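Local coordinates for protein diaminopimelate decarboxylase (Psychromonas ingrahamii, PDB 4XG1) that probably catalyses, with pyridoxal 5'-phosphate, the decarboxylation of meso-diaminopimelate to L-lysine, the last step of lysine biosynthesis, at residues Asn5-Asn8 with Leu12-Glu15; Asp181-Ala186 with Leu192-Val197. One frame throughout, in Å; residues are numbered along the deposited sequence.

Overall arrangement
Local contacts between neighbours in sequence can be made of very different elements, and this chain gives one of each kind. Near the N terminus, interaction 1 closes the short loop of a beta hairpin, strands 4-6 and 12-14, beside the mixed beta sheet whose strand 391-396 comes from the far end of the sequence. Much later, interaction 2 closes the short loop between helix 179-188 and strand 192-198 of the alpha/beta barrel that carries the cofactor. The contacts follow one another in series and neither nest nor cross. They lie on opposite sides of the chain's centre, with centres about 51 Å apart and nearest atoms about 33 Å apart, so each belongs to its own part of the fold.

Interaction 1. Residues Asn5-Asn8 with Leu12-Glu15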
loop_
_atom_site.group_PDB
_atom_site.type_symbol
_atom_site.label_atom_id
_atom_site.label_comp_id
_atom_site.label_asym_id
_atom_site.label_seq_id
_atom_site.Cartn_x
_atom_site.Cartn_y
_atom_site.Cartn_z
ATOM N N ASN B 5 12.846 23.908 9.107
ATOM C CA ASN B 5 13.731 25.029 8.790
ATOM C C ASN B 5 15.161 24.756 9.255
ATOM O O ASN B 5 15.381 24.356 10.393
ATOM C CB ASN B 5 13.207 26.301 9.478
ATOM C CG ASN B 5 11.798 26.684 9.038
ATOM O OD1 ASN B 5 10.926 26.916 9.877
ATOM N ND2 ASN B 5 11.560 26.738 7.724
ATOM N N TYR B 6 16.118 24.946 8.357
ATOM C CA TYR B 6 17.527 24.864 8.715
ATOM C C TYR B 6 17.883 26.097 9.550
ATOM O O TYR B 6 17.269 27.165 9.403
ATOM C CB TYR B 6 18.401 24.831 7.469
ATOM C CG TYR B 6 18.471 23.487 6.769
ATOM C CD1 TYR B 6 19.072 22.408 7.380
ATOM C CD2 TYR B 6 17.990 23.322 5.477
ATOM C CE1 TYR B 6 19.171 21.188 6.731
ATOM C CE2 TYR B 6 18.096 22.109 4.810
ATOM C CZ TYR B 6 18.673 21.040 5.444
ATOM O OH TYR B 6 18.775 19.822 4.817
ATOM N N GLN B 7 18.844 25.966 10.452
ATOM C CA GLN B 7 19.207 27.100 11.284
ATOM C C GLN B 7 20.634 27.564 11.056
ATOM O O GLN B 7 21.405 26.871 10.372
ATOM C CB GLN B 7 18.926 26.769 12.732
ATOM C CG GLN B 7 17.433 26.611 12.955
ATOM C CD GLN B 7 17.022 26.907 14.367
ATOM O OE1 GLN B 7 17.839 26.873 15.275
ATOM N NE2 GLN B 7 15.744 27.197 14.566
ATOM N N ASN B 8 20.977 28.746 11.593
ATOM C CA ASN B 8 22.326 29.324 11.394
ATOM C C ASN B 8 23.337 28.268 11.822
ATOM O O ASN B 8 24.377 28.077 11.187
ATOM C CB ASN B 8 22.499 30.637 12.165
ATOM N N LEU B 12 18.754 20.902 10.953
ATOM C CA LEU B 12 17.345 21.000 10.583
ATOM C C LEU B 12 16.451 20.937 11.805
ATOM O O LEU B 12 16.652 20.126 12.688
ATOM C CB LEU B 12 16.967 19.903 9.589
ATOM C CG LEU B 12 15.523 19.944 9.049
ATOM C CD1 LEU B 12 15.289 21.125 8.111
ATOM C CD2 LEU B 12 15.210 18.639 8.341
ATOM N N PHE B 13 15.470 21.820 11.852
ATOM C CA PHE B 13 14.619 21.940 13.008
ATOM C C PHE B 13 13.206 21.782 12.572
ATOM O O PHE B 13 12.859 22.076 11.444
ATOM C CB PHE B 13 14.726 23.338 13.631
ATOM C CG PHE B 13 15.651 23.419 14.826
ATOM C CD1 PHE B 13 16.991 23.022 14.722
ATOM C CD2 PHE B 13 15.184 23.902 16.050
ATOM C CE1 PHE B 13 17.838 23.098 15.816
ATOM C CE2 PHE B 13 16.027 23.965 17.145
ATOM C CZ PHE B 13 17.352 23.576 17.027
ATOM N N VAL B 14 12.390 21.322 13.495
ATOM C CA VAL B 14 10.997 21.207 13.276
ATOM C C VAL B 14 10.405 21.993 14.406
ATOM O O VAL B 14 10.543 21.616 15.563
ATOM C CB VAL B 14 10.478 19.726 13.258
ATOM C CG1 VAL B 14 11.099 18.877 14.358
ATOM C CG2 VAL B 14 8.946 19.705 13.335
ATOM N N GLU B 15 9.754 23.099 14.055
ATOM C CA GLU B 15 9.354 24.100 15.034
ATOM C C GLU B 15 10.575 24.326 15.959
ATOM O O GLU B 15 11.694 24.528 15.460
ATOM C CB GLU B 15 8.078 23.655 15.734
ATOM C CG GLU B 15 6.939 23.482 14.738
ATOM C CD GLU B 15 5.578 23.238 15.363
ATOM O OE1 GLU B 15 5.418 23.495 16.588
ATOM O OE2 GLU B 15 4.666 22.778 14.633
#
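The side-chain amide of Gln-7 lies flat over one face of the Phe-13 ring, a stacked amide-aromatic pair whose planes are only 8° apart. Its carbonyl oxygen OE1 sits over the ring centre, 3.7 Å above the plane, while NE2 is 3.7 Å from Phe-13 CD2, nearer the root of the ring. In Gln-7, CG stands beside the backbone N (chi1 -66°), and an extended chain beyond CG carries the amide across to Phe-13, the two side chains crossing at about a right angle. Within its own segment, Glu-15 O meets the edge of the same ring, in its plane.

Between the strands the backbone makes an antiparallel hydrogen-bonded pair of Asn-5 and Phe-13: Asn-5 N donates to Phe-13 O at 3.0 Å, and Phe-13 N returns a bond to Asn-5 O at 2.9 Å. Tyr-6 and Leu-12 form the neighbouring non-hydrogen-bonded pair on the other side of the hairpin. There Leu-12 CD1 sits over one face of the Tyr-6 ring in a CH-pi contact, 4.0 Å from its centroid and 8° off the normal, and Leu-12 CB lies 3.8 Å from Tyr-6 CE1. Beyond the pair, the Tyr-6 hydroxyl bonds to Pro-325 O, and Leu-12 packs on Val-19 of helix 19-26.

Both sides of this surface hairpin thus use an aromatic face, one met by a methyl and one by an amide. The methyl contact is probably mainly dispersive; in the amide stack the amide dipole probably contributes as well, while the paired backbone bonds supply direction and register.

Interaction 2. Residues Asp181-Ala186 with Leu192-Val197; sequences DVYKIA and LEIKGV. With K (potassium ion), chain O.
The carbonyl oxygen of Leu-192 binds a potassium ion at 3.0 Å, and Ser-187 O and Leu-189 O bind the same ion, so the cation draws carbonyls of the helix end, the loop and the strand start together. A water 2.6 Å from the potassium also accepts from Ile-194 N. Close to this site, Leu-192 CB comes 4.2 Å from Ala-186 O, while the leucine side chain also packs on Ile-134 and Asn-135 of helix 128-140.

Farther along the strand, the two branches of Ile-194 divide the work. With CG1 beside the backbone N (chi1 -64°) and CG2 anti to it, CG2 goes to the tyrosine of the helix, while the other branch carries CD1 to the helix backbone, 3.9 Å from Ala-186 CB and 3.4 Å from Tyr-183 O. The Tyr-183 ring is met at its edge: Ile-194 CG2 lies near the ring plane, 3.7 Å from Tyr-183 CE1, and Gly-196 O also approaches at the edge.

The Tyr-183 hydroxyl donates to Gly-196 O of the strand, but the modelled length of this bond is doubtful, because the hydroxyl also crowds a methyl of Val-197. It is also hydrogen-bonded to Ile-149 N of the adjoining strand 145-152.

The axes of segments 181-186 and 192-197 approach to 9.2 Å, with their N-to-C directions 134° apart. Strand 192-198 lies parallel to strand 145-152, the helical connection covering both, which is the right-handed beta-alpha-beta arrangement of the TIM barrel that holds pyridoxal phosphate in this decarboxylase family.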
loop_
_atom_site.group_PDB
_atom_site.type_symbol
_atom_site.label_atom_id
_atom_site.label_comp_id
_atom_site.label_asym_id
_atom_site.label_seq_id
_atom_site.Cartn_x
_atom_site.Cartn_y
_atom_site.Cartn_z
ATOM N N ASP B 181 -32.080 13.976 -13.771
ATOM C CA ASP B 181 -32.766 12.721 -13.736
ATOM C C ASP B 181 -32.556 12.014 -12.411
ATOM O O ASP B 181 -33.493 11.417 -11.884
ATOM C CB ASP B 181 -32.339 11.845 -14.908
ATOM C CG ASP B 181 -32.632 12.500 -16.239
ATOM O OD1 ASP B 181 -32.074 13.601 -16.492
ATOM O OD2 ASP B 181 -33.416 11.914 -17.007
ATOM N N VAL B 182 -31.335 12.026 -11.878
ATOM C CA VAL B 182 -31.082 11.259 -10.662
ATOM C C VAL B 182 -31.496 12.093 -9.456
ATOM O O VAL B 182 -31.951 11.548 -8.459
ATOM C CB VAL B 182 -29.624 10.711 -10.512
ATOM C CG1 VAL B 182 -29.235 9.796 -11.668
ATOM C CG2 VAL B 182 -28.621 11.832 -10.365
ATOM N N TYR B 183 -31.303 13.398 -9.542
ATOM C CA TYR B 183 -31.766 14.262 -8.490
ATOM C C TYR B 183 -33.255 14.085 -8.328
ATOM O O TYR B 183 -33.786 14.214 -7.230
ATOM C CB TYR B 183 -31.420 15.708 -8.767
ATOM C CG TYR B 183 -30.231 16.124 -7.976
ATOM C CD1 TYR B 183 -30.346 16.417 -6.633
ATOM C CD2 TYR B 183 -28.958 16.205 -8.557
ATOM C CE1 TYR B 183 -29.240 16.821 -5.889
ATOM C CE2 TYR B 183 -27.848 16.592 -7.810
ATOM C CZ TYR B 183 -27.994 16.892 -6.480
ATOM O OH TYR B 183 -26.920 17.310 -5.737
ATOM N N LYS B 184 -33.919 13.789 -9.441
ATOM C CA LYS B 184 -35.339 13.559 -9.436
ATOM C C LYS B 184 -35.626 12.327 -8.641
ATOM O O LYS B 184 -36.432 12.351 -7.730
ATOM C CB LYS B 184 -35.868 13.398 -10.867
ATOM C CG LYS B 184 -37.369 13.096 -10.973
ATOM C CD LYS B 184 -37.948 13.666 -12.269
ATOM C CE LYS B 184 -39.507 13.660 -12.320
ATOM N NZ LYS B 184 -40.197 12.856 -11.250
ATOM N N ILE B 185 -34.995 11.231 -9.034
ATOM C CA ILE B 185 -35.176 9.939 -8.375
ATOM C C ILE B 185 -34.990 10.077 -6.881
ATOM O O ILE B 185 -35.733 9.494 -6.102
ATOM C CB ILE B 185 -34.164 8.910 -8.898
ATOM C CG1 ILE B 185 -34.518 8.513 -10.339
ATOM C CG2 ILE B 185 -34.150 7.673 -8.016
ATOM C CD1 ILE B 185 -33.452 7.714 -11.070
ATOM N N ALA B 186 -34.003 10.869 -6.486
ATOM C CA ALA B 186 -33.750 11.116 -5.087
ATOM C C ALA B 186 -34.947 11.798 -4.440
ATOM O O ALA B 186 -35.376 11.400 -3.357
ATOM C CB ALA B 186 -32.508 11.981 -4.914
ATOM N N LEU B 192 -34.877 9.683 1.758
ATOM C CA LEU B 192 -33.753 10.549 1.448
ATOM C C LEU B 192 -34.176 11.961 1.512
ATOM O O LEU B 192 -35.329 12.260 1.278
ATOM C CB LEU B 192 -33.242 10.276 0.040
ATOM C CG LEU B 192 -32.945 8.828 -0.331
ATOM C CD1 LEU B 192 -32.307 8.785 -1.711
ATOM C CD2 LEU B 192 -32.053 8.139 0.693
ATOM N N GLU B 193 -33.233 12.854 1.737
ATOM C CA GLU B 193 -33.521 14.234 1.787
ATOM C C GLU B 193 -32.389 14.993 1.126
ATOM O O GLU B 193 -31.291 15.136 1.674
ATOM C CB GLU B 193 -33.708 14.692 3.226
ATOM C CG GLU B 193 -34.066 16.173 3.337
ATOM C CD GLU B 193 -34.195 16.668 4.768
ATOM O OE1 GLU B 193 -34.362 15.831 5.689
ATOM O OE2 GLU B 193 -34.159 17.898 4.958
ATOM N N ILE B 194 -32.692 15.574 -0.018
ATOM C CA ILE B 194 -31.707 16.302 -0.780
ATOM C C ILE B 194 -31.223 17.532 -0.031
ATOM O O ILE B 194 -32.004 18.434 0.266
ATOM C CB ILE B 194 -32.287 16.696 -2.137
ATOM C CG1 ILE B 194 -32.597 15.428 -2.947
ATOM C CG2 ILE B 194 -31.320 17.594 -2.882
ATOM C CD1 ILE B 194 -33.579 15.599 -4.099
ATOM N N LYS B 195 -29.927 17.582 0.260
ATOM C CA LYS B 195 -29.340 18.749 0.918
ATOM C C LYS B 195 -28.362 19.503 0.083
ATOM O O LYS B 195 -28.147 20.706 0.325
ATOM C CB LYS B 195 -28.623 18.340 2.205
ATOM C CG LYS B 195 -29.512 17.554 3.160
ATOM C CD LYS B 195 -30.646 18.405 3.722
ATOM C CE LYS B 195 -30.197 19.162 4.950
ATOM N NZ LYS B 195 -31.306 20.027 5.437
ATOM N N GLY B 196 -27.742 18.835 -0.894
ATOM C CA GLY B 196 -26.621 19.473 -1.562
ATOM C C GLY B 196 -26.241 18.972 -2.915
ATOM O O GLY B 196 -26.836 18.047 -3.465
ATOM N N VAL B 197 -25.232 19.643 -3.459
ATOM C CA VAL B 197 -24.553 19.205 -4.666
ATOM C C VAL B 197 -23.072 19.063 -4.361
ATOM O O VAL B 197 -22.458 19.928 -3.707
ATOM C CB VAL B 197 -24.789 20.218 -5.791
ATOM C CG1 VAL B 197 -23.777 20.058 -6.931
ATOM C CG2 VAL B 197 -26.194 20.023 -6.327
HETATM K K K O . -36.628 13.610 -1.002
HETATM O O HOH W 1 -35.687 16.084 -0.906
#